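Afp2 (Serratia entomophila, PDB 6RBN) probably forms the contractile sheath around the inner tube of the anti-feeding prophage, a contractile injection system. Local coordinates at residues V85-A93 with T108-V119; I126-K134 with P172-I181. One frame throughout, in Å; residues are numbered along the deposited sequence.

In the fold
Both contacts belong to the subtilisin-like domain of the sheath protein and share one mixed sheet. Contact 1 packs helix 90-97 and the turn before it against helix 112-122; contact 2 sets strand 127-129 and the loop after it against helix 173-187. Their centres lie about 15 Å apart, and contact 2 is the deeper, its centre about 8 Å from the centre of the chain, against about 16 Å for the centre of contact 1. Helix 112-122 leads along the chain into strand 127-129, and the two contacts meet through aromatic rings: F116 CD2 is 3.5 Å from F130 CZ in an edge-to-face stack, and Y113 CE1 is 3.4 Å from F130 CD1.

Contact 1. Residues V85-A93 with T108-V119; sequences VNEANIADA and TDTTTYTAFTTV
E87 lies across T111 at about a right angle, its extended chain laid over the threonine methyl, with CG and CD of E87 each 3.7 Å from T111 CG2. CG of E87 sits between its own backbone N and carbonyl carbon (chi1 64°), which turns the chain from the type I turn N86-N89 toward the start of helix 112-122. Its carboxylate ends beside two threonine carbons, OE1 being 3.2 Å from T108 CG2 and 3.4 Å from T111 CB. One turn further, helix 90-97 meets the other helix through I90 and A91 against A115 and V119. I90 lays its CG1-CD1 arm against the A115 methyl, with CD1 3.7 Å from A115 CB. A91 faces both A115 and V119: its CB is 4.2 Å from A115 CB and 4.1 Å from V119 CG1. I90 packs on L31 and T112 on A33 of strand 30-34, two residues apart, so both helices lie on one face of the sheet. No hydrogen bond joins the two segments, which meet through apolar contact and the E87 side chain on the threonines. E87 OE2 is hydrogen-bonded to S36 OG; with D35 close by as a like charge, the carboxylate's proton affinity may be raised.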
ATOM      1  N   VAL C  85     -28.447  60.772 -68.264  1.00 84.61           N
ATOM      2  CA  VAL C  85     -27.721  61.878 -67.659  1.00 84.61           C
ATOM      3  C   VAL C  85     -27.382  62.861 -68.770  1.00 84.61           C
ATOM      4  O   VAL C  85     -26.921  62.447 -69.836  1.00 84.61           O
ATOM      5  CB  VAL C  85     -26.450  61.386 -66.941  1.00 84.61           C
ATOM      6  CG1 VAL C  85     -25.718  62.538 -66.299  1.00 84.61           C
ATOM      7  CG2 VAL C  85     -26.792  60.329 -65.910  1.00 84.61           C
ATOM      8  N   ASN C  86     -27.640  64.150 -68.542  1.00 90.80           N
ATOM      9  CA  ASN C  86     -27.217  65.147 -69.518  1.00 90.80           C
ATOM     10  C   ASN C  86     -25.699  65.286 -69.510  1.00 90.80           C
ATOM     11  O   ASN C  86     -25.039  64.989 -68.514  1.00 90.80           O
ATOM     12  CB  ASN C  86     -27.896  66.500 -69.270  1.00 90.80           C
ATOM     13  CG  ASN C  86     -27.722  67.011 -67.860  1.00 90.80           C
ATOM     14  OD1 ASN C  86     -27.088  66.381 -67.019  1.00 90.80           O
ATOM     15  ND2 ASN C  86     -28.289  68.181 -67.594  1.00 90.80           N
ATOM     16  N   GLU C  87     -25.156  65.753 -70.639  1.00 93.95           N
ATOM     17  CA  GLU C  87     -23.722  65.703 -70.912  1.00 93.95           C
ATOM     18  C   GLU C  87     -22.880  66.527 -69.941  1.00 93.95           C
ATOM     19  O   GLU C  87     -21.675  66.277 -69.824  1.00 93.95           O
ATOM     20  CB  GLU C  87     -23.449  66.181 -72.338  1.00 93.95           C
ATOM     21  CG  GLU C  87     -23.820  67.636 -72.556  1.00 93.95           C
ATOM     22  CD  GLU C  87     -23.528  68.132 -73.952  1.00 93.95           C
ATOM     23  OE1 GLU C  87     -23.071  67.335 -74.788  1.00 93.95           O
ATOM     24  OE2 GLU C  87     -23.744  69.334 -74.207  1.00 93.95           O
ATOM     25  N   ALA C  88     -23.473  67.491 -69.241  1.00 91.64           N
ATOM     26  CA  ALA C  88     -22.735  68.297 -68.281  1.00 91.64           C
ATOM     27  C   ALA C  88     -22.681  67.671 -66.899  1.00 91.64           C
ATOM     28  O   ALA C  88     -22.146  68.294 -65.977  1.00 91.64           O
ATOM     29  CB  ALA C  88     -23.353  69.692 -68.185  1.00 91.64           C
ATOM     30  N   ASN C  89     -23.216  66.462 -66.726  1.00 88.40           N
ATOM     31  CA  ASN C  89     -23.265  65.832 -65.416  1.00 88.40           C
ATOM     32  C   ASN C  89     -22.840  64.372 -65.440  1.00 88.40           C
ATOM     33  O   ASN C  89     -23.074  63.665 -64.454  1.00 88.40           O
ATOM     34  CB  ASN C  89     -24.675  65.935 -64.828  1.00 88.40           C
ATOM     35  CG  ASN C  89     -25.059  67.352 -64.486  1.00 88.40           C
ATOM     36  OD1 ASN C  89     -24.257  68.110 -63.946  1.00 88.40           O
ATOM     37  ND2 ASN C  89     -26.291  67.724 -64.803  1.00 88.40           N
ATOM     38  N   ILE C  90     -22.235  63.891 -66.529  1.00 85.16           N
ATOM     39  CA  ILE C  90     -21.934  62.464 -66.597  1.00 85.16           C
ATOM     40  C   ILE C  90     -20.705  62.126 -65.770  1.00 85.16           C
ATOM     41  O   ILE C  90     -20.546  60.974 -65.357  1.00 85.16           O
ATOM     42  CB  ILE C  90     -21.797  61.992 -68.060  1.00 85.16           C
ATOM     43  CG1 ILE C  90     -20.522  62.479 -68.751  1.00 85.16           C
ATOM     44  CG2 ILE C  90     -22.965  62.468 -68.882  1.00 85.16           C
ATOM     45  CD1 ILE C  90     -19.434  61.408 -68.875  1.00 85.16           C
ATOM     46  N   ALA C  91     -19.836  63.102 -65.505  1.00 85.23           N
ATOM     47  CA  ALA C  91     -18.704  62.867 -64.621  1.00 85.23           C
ATOM     48  C   ALA C  91     -19.133  62.762 -63.169  1.00 85.23           C
ATOM     49  O   ALA C  91     -18.427  62.142 -62.368  1.00 85.23           O
ATOM     50  CB  ALA C  91     -17.668  63.980 -64.778  1.00 85.23           C
ATOM     51  N   ASP C  92     -20.272  63.352 -62.814  1.00 86.85           N
ATOM     52  CA  ASP C  92     -20.773  63.251 -61.452  1.00 86.85           C
ATOM     53  C   ASP C  92     -21.558  61.965 -61.240  1.00 86.85           C
ATOM     54  O   ASP C  92     -21.459  61.349 -60.176  1.00 86.85           O
ATOM     55  CB  ASP C  92     -21.653  64.454 -61.127  1.00 86.85           C
ATOM     56  CG  ASP C  92     -20.871  65.745 -61.075  1.00 86.85           C
ATOM     57  OD1 ASP C  92     -19.670  65.697 -60.734  1.00 86.85           O
ATOM     58  OD2 ASP C  92     -21.454  66.805 -61.377  1.00 86.85           O
ATOM     59  N   ALA C  93     -22.333  61.545 -62.243  1.00 82.10           N
ATOM     60  CA  ALA C  93     -23.220  60.399 -62.079  1.00 82.10           C
ATOM     61  C   ALA C  93     -22.443  59.093 -61.992  1.00 82.10           C
ATOM     62  O   ALA C  93     -22.893  58.146 -61.338  1.00 82.10           O
ATOM     63  CB  ALA C  93     -24.218  60.341 -63.229  1.00 82.10           C
ATOM     64  N   THR C 108     -23.688  62.241 -79.129  1.00 86.97           N
ATOM     65  CA  THR C 108     -23.122  63.314 -78.327  1.00 86.97           C
ATOM     66  C   THR C 108     -21.610  63.313 -78.503  1.00 86.97           C
ATOM     67  O   THR C 108     -20.986  62.250 -78.516  1.00 86.97           O
ATOM     68  CB  THR C 108     -23.487  63.132 -76.849  1.00 86.97           C
ATOM     69  OG1 THR C 108     -24.899  62.937 -76.722  1.00 86.97           O
ATOM     70  CG2 THR C 108     -23.136  64.357 -76.072  1.00 86.97           C
ATOM     71  N   ASP C 109     -21.021  64.500 -78.643  1.00 91.43           N
ATOM     72  CA  ASP C 109     -19.584  64.601 -78.848  1.00 91.43           C
ATOM     73  C   ASP C 109     -19.036  65.871 -78.212  1.00 91.43           C
ATOM     74  O   ASP C 109     -19.772  66.831 -77.970  1.00 91.43           O
ATOM     75  CB  ASP C 109     -19.234  64.545 -80.343  1.00 91.43           C
ATOM     76  CG  ASP C 109     -19.978  65.584 -81.171  1.00 91.43           C
ATOM     77  OD1 ASP C 109     -20.861  66.289 -80.634  1.00 91.43           O
ATOM     78  OD2 ASP C 109     -19.677  65.693 -82.377  1.00 91.43           O
ATOM     79  N   THR C 110     -17.732  65.833 -77.904  1.00 91.14           N
ATOM     80  CA  THR C 110     -16.855  66.924 -77.452  1.00 91.14           C
ATOM     81  C   THR C 110     -17.182  67.460 -76.060  1.00 91.14           C
ATOM     82  O   THR C 110     -16.486  68.349 -75.562  1.00 91.14           O
ATOM     83  CB  THR C 110     -16.819  68.096 -78.449  1.00 91.14           C
ATOM     84  OG1 THR C 110     -18.096  68.747 -78.515  1.00 91.14           O
ATOM     85  CG2 THR C 110     -16.415  67.612 -79.840  1.00 91.14           C
ATOM     86  N   THR C 111     -18.218  66.938 -75.421  1.00 89.79           N
ATOM     87  CA  THR C 111     -18.536  67.225 -74.029  1.00 89.79           C
ATOM     88  C   THR C 111     -18.587  65.958 -73.199  1.00 89.79           C
ATOM     89  O   THR C 111     -18.122  65.943 -72.056  1.00 89.79           O
ATOM     90  CB  THR C 111     -19.876  67.969 -73.941  1.00 89.79           C
ATOM     91  OG1 THR C 111     -19.826  69.133 -74.770  1.00 89.79           O
ATOM     92  CG2 THR C 111     -20.168  68.411 -72.515  1.00 89.79           C
ATOM     93  N   THR C 112     -19.126  64.880 -73.771  1.00 87.29           N
ATOM     94  CA  THR C 112     -18.932  63.553 -73.207  1.00 87.29           C
ATOM     95  C   THR C 112     -17.463  63.152 -73.250  1.00 87.29           C
ATOM     96  O   THR C 112     -16.975  62.506 -72.318  1.00 87.29           O
ATOM     97  CB  THR C 112     -19.803  62.546 -73.966  1.00 87.29           C
ATOM     98  OG1 THR C 112     -21.170  62.948 -73.875  1.00 87.29           O
ATOM     99  CG2 THR C 112     -19.687  61.148 -73.390  1.00 87.29           C
ATOM    100  N   TYR C 113     -16.736  63.581 -74.289  1.00 86.03           N
ATOM    101  CA  TYR C 113     -15.341  63.181 -74.470  1.00 86.03           C
ATOM    102  C   TYR C 113     -14.453  63.762 -73.378  1.00 86.03           C
ATOM    103  O   TYR C 113     -13.591  63.070 -72.829  1.00 86.03           O
ATOM    104  CB  TYR C 113     -14.815  63.637 -75.835  1.00 86.03           C
ATOM    105  CG  TYR C 113     -15.490  63.069 -77.066  1.00 86.03           C
ATOM    106  CD1 TYR C 113     -16.310  61.953 -77.003  1.00 86.03           C
ATOM    107  CD2 TYR C 113     -15.300  63.669 -78.306  1.00 86.03           C
ATOM    108  CE1 TYR C 113     -16.927  61.461 -78.133  1.00 86.03           C
ATOM    109  CE2 TYR C 113     -15.909  63.177 -79.439  1.00 86.03           C
ATOM    110  CZ  TYR C 113     -16.719  62.072 -79.345  1.00 86.03           C
ATOM    111  OH  TYR C 113     -17.336  61.569 -80.465  1.00 86.03           O
ATOM    112  N   THR C 114     -14.651  65.040 -73.049  1.00 84.57           N
ATOM    113  CA  THR C 114     -13.842  65.673 -72.016  1.00 84.57           C
ATOM    114  C   THR C 114     -14.259  65.261 -70.611  1.00 84.57           C
ATOM    115  O   THR C 114     -13.485  65.462 -69.672  1.00 84.57           O
ATOM    116  CB  THR C 114     -13.894  67.198 -72.145  1.00 84.57           C
ATOM    117  OG1 THR C 114     -13.005  67.785 -71.189  1.00 84.57           O
ATOM    118  CG2 THR C 114     -15.296  67.717 -71.911  1.00 84.57           C
ATOM    119  N   ALA C 115     -15.449  64.691 -70.447  1.00 82.16           N
ATOM    120  CA  ALA C 115     -15.864  64.122 -69.175  1.00 82.16           C
ATOM    121  C   ALA C 115     -15.644  62.620 -69.110  1.00 82.16           C
ATOM    122  O   ALA C 115     -15.687  62.049 -68.017  1.00 82.16           O
ATOM    123  CB  ALA C 115     -17.335  64.440 -68.905  1.00 82.16           C
ATOM    124  N   PHE C 116     -15.436  61.971 -70.256  1.00 78.49           N
ATOM    125  CA  PHE C 116     -14.963  60.594 -70.264  1.00 78.49           C
ATOM    126  C   PHE C 116     -13.554  60.502 -69.696  1.00 78.49           C
ATOM    127  O   PHE C 116     -13.279  59.666 -68.832  1.00 78.49           O
ATOM    128  CB  PHE C 116     -15.002  60.045 -71.688  1.00 78.49           C
ATOM    129  CG  PHE C 116     -14.459  58.666 -71.821  1.00 78.49           C
ATOM    130  CD1 PHE C 116     -15.197  57.580 -71.401  1.00 78.49           C
ATOM    131  CD2 PHE C 116     -13.213  58.454 -72.381  1.00 78.49           C
ATOM    132  CE1 PHE C 116     -14.697  56.312 -71.528  1.00 78.49           C
ATOM    133  CE2 PHE C 116     -12.714  57.188 -72.506  1.00 78.49           C
ATOM    134  CZ  PHE C 116     -13.453  56.118 -72.082  1.00 78.49           C
ATOM    135  N   THR C 117     -12.653  61.366 -70.161  1.00 80.35           N
ATOM    136  CA  THR C 117     -11.266  61.336 -69.711  1.00 80.35           C
ATOM    137  C   THR C 117     -11.091  61.822 -68.277  1.00 80.35           C
ATOM    138  O   THR C 117     -10.013  61.629 -67.708  1.00 80.35           O
ATOM    139  CB  THR C 117     -10.398  62.169 -70.653  1.00 80.35           C
ATOM    140  OG1 THR C 117      -9.023  62.048 -70.270  1.00 80.35           O
ATOM    141  CG2 THR C 117     -10.806  63.628 -70.609  1.00 80.35           C
ATOM    142  N   THR C 118     -12.112  62.445 -67.688  1.00 80.38           N
ATOM    143  CA  THR C 118     -12.056  62.790 -66.272  1.00 80.38           C
ATOM    144  C   THR C 118     -12.218  61.551 -65.404  1.00 80.38           C
ATOM    145  O   THR C 118     -11.391  61.287 -64.524  1.00 80.38           O
ATOM    146  CB  THR C 118     -13.132  63.822 -65.942  1.00 80.38           C
ATOM    147  OG1 THR C 118     -12.899  65.013 -66.703  1.00 80.38           O
ATOM    148  CG2 THR C 118     -13.115  64.160 -64.467  1.00 80.38           C
ATOM    149  N   VAL C 119     -13.270  60.766 -65.648  1.00 78.74           N
ATOM    150  CA  VAL C 119     -13.544  59.609 -64.803  1.00 78.74           C
ATOM    151  C   VAL C 119     -12.600  58.447 -65.078  1.00 78.74           C
ATOM    152  O   VAL C 119     -12.502  57.535 -64.250  1.00 78.74           O
ATOM    153  CB  VAL C 119     -15.002  59.146 -64.959  1.00 78.74           C
ATOM    154  CG1 VAL C 119     -15.950  60.255 -64.557  1.00 78.74           C
ATOM    155  CG2 VAL C 119     -15.281  58.702 -66.374  1.00 78.74           C
TER

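Contact 2. Residues I126-K134 with P172-I181; sequences IFGLFDGPK and PPSAIAAASI
L129 and I181 reach toward each other tip to tip, their CD1 atoms 3.9 Å apart, while L129 CD1 also rests 3.8 Å from A178 CB. CG of L129 stands anti to its carbonyl carbon, which sends the branched end along the helix toward I181. This is the close-fitting, wholly apolar part of the contact: the axes of helix segment 173-181 and strand 127-129 come within 9.2 Å, their directions 132° apart, and the small side chains of A177 and A178 are consistent with this close approach.

At the helix start the contact turns polar. D131 crosses P173 at about a right angle, OD1 3.4 Å from P173 CD, and the same oxygen takes a weak, bent bond from S174 N (3.1 Å, N-H...O angle 129°). A carboxylate at the N-terminal end of a helix would probably have its negative charge eased; OD2 is bonded separately, by G107 N. The S174 hydroxyl sits among F130 O, D131 OD1 and A105 O, but its modelled distances to the first two are too short to be trusted. Beyond D131 the packing thins: G132 N is still 4.3 Å from P173 CG, then the chain leaves the helix, and K134 is exposed to solvent.

Strand 127-129 lies between strands 102-105 and 156-157. L129 and the helix residues S174 and A178 all touch V104, whereas I126 and F130 turn to helix 112-122; the strand is thus sandwiched between helices on its two faces, with helix 66-75 packed beside P172, A175 and A179.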
ATOM      1  N   ILE C 126     -14.928  52.108 -66.167  1.00 71.36           N
ATOM      2  CA  ILE C 126     -16.009  52.191 -67.121  1.00 71.36           C
ATOM      3  C   ILE C 126     -15.469  51.936 -68.524  1.00 71.36           C
ATOM      4  O   ILE C 126     -14.266  51.861 -68.747  1.00 71.36           O
ATOM      5  CB  ILE C 126     -16.759  53.543 -67.008  1.00 71.36           C
ATOM      6  CG1 ILE C 126     -15.780  54.710 -66.838  1.00 71.36           C
ATOM      7  CG2 ILE C 126     -17.736  53.506 -65.855  1.00 71.36           C
ATOM      8  CD1 ILE C 126     -15.298  55.354 -68.105  1.00 71.36           C
ATOM      9  N   PHE C 127     -16.376  51.784 -69.484  1.00 69.60           N
ATOM     10  CA  PHE C 127     -16.010  51.604 -70.882  1.00 69.60           C
ATOM     11  C   PHE C 127     -16.916  52.484 -71.726  1.00 69.60           C
ATOM     12  O   PHE C 127     -18.141  52.390 -71.626  1.00 69.60           O
ATOM     13  CB  PHE C 127     -16.136  50.141 -71.307  1.00 69.60           C
ATOM     14  CG  PHE C 127     -15.583  49.858 -72.669  1.00 69.60           C
ATOM     15  CD1 PHE C 127     -14.217  49.729 -72.858  1.00 69.60           C
ATOM     16  CD2 PHE C 127     -16.418  49.730 -73.763  1.00 69.60           C
ATOM     17  CE1 PHE C 127     -13.699  49.473 -74.104  1.00 69.60           C
ATOM     18  CE2 PHE C 127     -15.903  49.476 -75.015  1.00 69.60           C
ATOM     19  CZ  PHE C 127     -14.541  49.349 -75.183  1.00 69.60           C
ATOM     20  N   GLY C 128     -16.316  53.336 -72.549  1.00 71.14           N
ATOM     21  CA  GLY C 128     -17.077  54.286 -73.335  1.00 71.14           C
ATOM     22  C   GLY C 128     -17.409  53.777 -74.726  1.00 71.14           C
ATOM     23  O   GLY C 128     -16.641  53.052 -75.344  1.00 71.14           O
ATOM     24  N   LEU C 129     -18.579  54.179 -75.214  1.00 72.05           N
ATOM     25  CA  LEU C 129     -19.063  53.796 -76.538  1.00 72.05           C
ATOM     26  C   LEU C 129     -19.376  55.087 -77.288  1.00 72.05           C
ATOM     27  O   LEU C 129     -20.410  55.713 -77.048  1.00 72.05           O
ATOM     28  CB  LEU C 129     -20.287  52.897 -76.429  1.00 72.05           C
ATOM     29  CG  LEU C 129     -20.073  51.566 -75.711  1.00 72.05           C
ATOM     30  CD1 LEU C 129     -21.384  50.828 -75.558  1.00 72.05           C
ATOM     31  CD2 LEU C 129     -19.061  50.715 -76.444  1.00 72.05           C
ATOM     32  N   PHE C 130     -18.483  55.488 -78.184  1.00 75.49           N
ATOM     33  CA  PHE C 130     -18.563  56.788 -78.834  1.00 75.49           C
ATOM     34  C   PHE C 130     -19.304  56.644 -80.165  1.00 75.49           C
ATOM     35  O   PHE C 130     -20.000  55.652 -80.385  1.00 75.49           O
ATOM     36  CB  PHE C 130     -17.159  57.377 -78.954  1.00 75.49           C
ATOM     37  CG  PHE C 130     -16.456  57.478 -77.638  1.00 75.49           C
ATOM     38  CD1 PHE C 130     -16.910  58.351 -76.669  1.00 75.49           C
ATOM     39  CD2 PHE C 130     -15.334  56.717 -77.374  1.00 75.49           C
ATOM     40  CE1 PHE C 130     -16.272  58.449 -75.457  1.00 75.49           C
ATOM     41  CE2 PHE C 130     -14.688  56.817 -76.163  1.00 75.49           C
ATOM     42  CZ  PHE C 130     -15.160  57.683 -75.205  1.00 75.49           C
ATOM     43  N   ASP C 131     -19.228  57.649 -81.035  1.00 80.71           N
ATOM     44  CA  ASP C 131     -19.958  57.640 -82.294  1.00 80.71           C
ATOM     45  C   ASP C 131     -19.042  58.029 -83.438  1.00 80.71           C
ATOM     46  O   ASP C 131     -18.097  58.797 -83.261  1.00 80.71           O
ATOM     47  CB  ASP C 131     -21.141  58.607 -82.286  1.00 80.71           C
ATOM     48  CG  ASP C 131     -22.282  58.122 -81.448  1.00 80.71           C
ATOM     49  OD1 ASP C 131     -22.451  56.897 -81.323  1.00 80.71           O
ATOM     50  OD2 ASP C 131     -23.021  58.972 -80.926  1.00 80.71           O
ATOM     51  N   GLY C 132     -19.352  57.518 -84.622  1.00 81.02           N
ATOM     52  CA  GLY C 132     -18.723  57.983 -85.830  1.00 81.02           C
ATOM     53  C   GLY C 132     -19.458  59.189 -86.373  1.00 81.02           C
ATOM     54  O   GLY C 132     -20.469  59.622 -85.811  1.00 81.02           O
ATOM     55  N   PRO C 133     -18.954  59.769 -87.462  1.00 84.63           N
ATOM     56  CA  PRO C 133     -19.643  60.912 -88.075  1.00 84.63           C
ATOM     57  C   PRO C 133     -20.976  60.515 -88.684  1.00 84.63           C
ATOM     58  O   PRO C 133     -21.154  59.395 -89.165  1.00 84.63           O
ATOM     59  CB  PRO C 133     -18.662  61.377 -89.155  1.00 84.63           C
ATOM     60  CG  PRO C 133     -17.341  60.903 -88.683  1.00 84.63           C
ATOM     61  CD  PRO C 133     -17.603  59.592 -88.015  1.00 84.63           C
ATOM     62  N   LYS C 134     -21.923  61.453 -88.656  1.00 86.16           N
ATOM     63  CA  LYS C 134     -23.243  61.183 -89.209  1.00 86.16           C
ATOM     64  C   LYS C 134     -23.236  61.300 -90.729  1.00 86.16           C
ATOM     65  O   LYS C 134     -24.050  60.659 -91.403  1.00 86.16           O
ATOM     66  CB  LYS C 134     -24.267  62.128 -88.576  1.00 86.16           C
ATOM     67  CG  LYS C 134     -25.713  61.749 -88.817  1.00 86.16           C
ATOM     68  CD  LYS C 134     -26.649  62.613 -87.999  1.00 86.16           C
ATOM     69  CE  LYS C 134     -28.094  62.204 -88.223  1.00 86.16           C
ATOM     70  NZ  LYS C 134     -29.038  63.028 -87.424  1.00 86.16           N
ATOM     71  N   PRO C 172     -28.381  56.250 -82.847  1.00 79.23           N
ATOM     72  CA  PRO C 172     -26.943  56.454 -82.713  1.00 79.23           C
ATOM     73  C   PRO C 172     -26.217  55.123 -82.652  1.00 79.23           C
ATOM     74  O   PRO C 172     -26.685  54.178 -82.002  1.00 79.23           O
ATOM     75  CB  PRO C 172     -26.813  57.210 -81.388  1.00 79.23           C
ATOM     76  CG  PRO C 172     -28.120  57.859 -81.209  1.00 79.23           C
ATOM     77  CD  PRO C 172     -29.127  56.909 -81.769  1.00 79.23           C
ATOM     78  N   PRO C 173     -25.059  55.011 -83.304  1.00 76.63           N
ATOM     79  CA  PRO C 173     -24.398  53.704 -83.415  1.00 76.63           C
ATOM     80  C   PRO C 173     -23.724  53.241 -82.138  1.00 76.63           C
ATOM     81  O   PRO C 173     -23.243  52.103 -82.094  1.00 76.63           O
ATOM     82  CB  PRO C 173     -23.378  53.942 -84.524  1.00 76.63           C
ATOM     83  CG  PRO C 173     -23.060  55.383 -84.415  1.00 76.63           C
ATOM     84  CD  PRO C 173     -24.310  56.070 -83.999  1.00 76.63           C
ATOM     85  N   SER C 174     -23.657  54.086 -81.110  1.00 75.72           N
ATOM     86  CA  SER C 174     -23.269  53.618 -79.788  1.00 75.72           C
ATOM     87  C   SER C 174     -24.320  52.692 -79.204  1.00 75.72           C
ATOM     88  O   SER C 174     -23.982  51.738 -78.497  1.00 75.72           O
ATOM     89  CB  SER C 174     -23.068  54.803 -78.856  1.00 75.72           C
ATOM     90  OG  SER C 174     -22.080  55.672 -79.351  1.00 75.72           O
ATOM     91  N   ALA C 175     -25.594  52.967 -79.478  1.00 73.05           N
ATOM     92  CA  ALA C 175     -26.674  52.142 -78.959  1.00 73.05           C
ATOM     93  C   ALA C 175     -26.777  50.814 -79.685  1.00 73.05           C
ATOM     94  O   ALA C 175     -27.279  49.840 -79.115  1.00 73.05           O
ATOM     95  CB  ALA C 175     -27.994  52.892 -79.066  1.00 73.05           C
ATOM     96  N   ILE C 176     -26.334  50.763 -80.939  1.00 73.36           N
ATOM     97  CA  ILE C 176     -26.250  49.492 -81.647  1.00 73.36           C
ATOM     98  C   ILE C 176     -25.161  48.629 -81.030  1.00 73.36           C
ATOM     99  O   ILE C 176     -25.325  47.413 -80.865  1.00 73.36           O
ATOM    100  CB  ILE C 176     -26.007  49.749 -83.145  1.00 73.36           C
ATOM    101  CG1 ILE C 176     -27.159  50.562 -83.730  1.00 73.36           C
ATOM    102  CG2 ILE C 176     -25.865  48.455 -83.909  1.00 73.36           C
ATOM    103  CD1 ILE C 176     -26.884  51.089 -85.110  1.00 73.36           C
ATOM    104  N   ALA C 177     -24.049  49.248 -80.638  1.00 72.90           N
ATOM    105  CA  ALA C 177     -22.993  48.518 -79.953  1.00 72.90           C
ATOM    106  C   ALA C 177     -23.388  48.161 -78.529  1.00 72.90           C
ATOM    107  O   ALA C 177     -22.989  47.106 -78.030  1.00 72.90           O
ATOM    108  CB  ALA C 177     -21.710  49.336 -79.947  1.00 72.90           C
ATOM    109  N   ALA C 178     -24.168  49.012 -77.864  1.00 73.67           N
ATOM    110  CA  ALA C 178     -24.565  48.745 -76.489  1.00 73.67           C
ATOM    111  C   ALA C 178     -25.598  47.636 -76.384  1.00 73.67           C
ATOM    112  O   ALA C 178     -25.697  46.999 -75.333  1.00 73.67           O
ATOM    113  CB  ALA C 178     -25.106  50.014 -75.836  1.00 73.67           C
ATOM    114  N   ALA C 179     -26.366  47.389 -77.444  1.00 74.49           N
ATOM    115  CA  ALA C 179     -27.338  46.307 -77.440  1.00 74.49           C
ATOM    116  C   ALA C 179     -26.740  44.970 -77.833  1.00 74.49           C
ATOM    117  O   ALA C 179     -27.317  43.930 -77.500  1.00 74.49           O
ATOM    118  CB  ALA C 179     -28.495  46.630 -78.382  1.00 74.49           C
ATOM    119  N   SER C 180     -25.614  44.965 -78.540  1.00 74.94           N
ATOM    120  CA  SER C 180     -24.899  43.720 -78.770  1.00 74.94           C
ATOM    121  C   SER C 180     -24.046  43.324 -77.576  1.00 74.94           C
ATOM    122  O   SER C 180     -23.697  42.149 -77.447  1.00 74.94           O
ATOM    123  CB  SER C 180     -24.025  43.829 -80.016  1.00 74.94           C
ATOM    124  OG  SER C 180     -22.987  44.766 -79.825  1.00 74.94           O
ATOM    125  N   ILE C 181     -23.700  44.279 -76.711  1.00 72.83           N
ATOM    126  CA  ILE C 181     -22.979  43.963 -75.482  1.00 72.83           C
ATOM    127  C   ILE C 181     -23.892  43.243 -74.495  1.00 72.83           C
ATOM    128  O   ILE C 181     -23.461  42.320 -73.792  1.00 72.83           O
ATOM    129  CB  ILE C 181     -22.365  45.252 -74.898  1.00 72.83           C
ATOM    130  CG1 ILE C 181     -21.169  45.692 -75.738  1.00 72.83           C
ATOM    131  CG2 ILE C 181     -21.928  45.107 -73.460  1.00 72.83           C
ATOM    132  CD1 ILE C 181     -20.636  47.045 -75.363  1.00 72.83           C
TER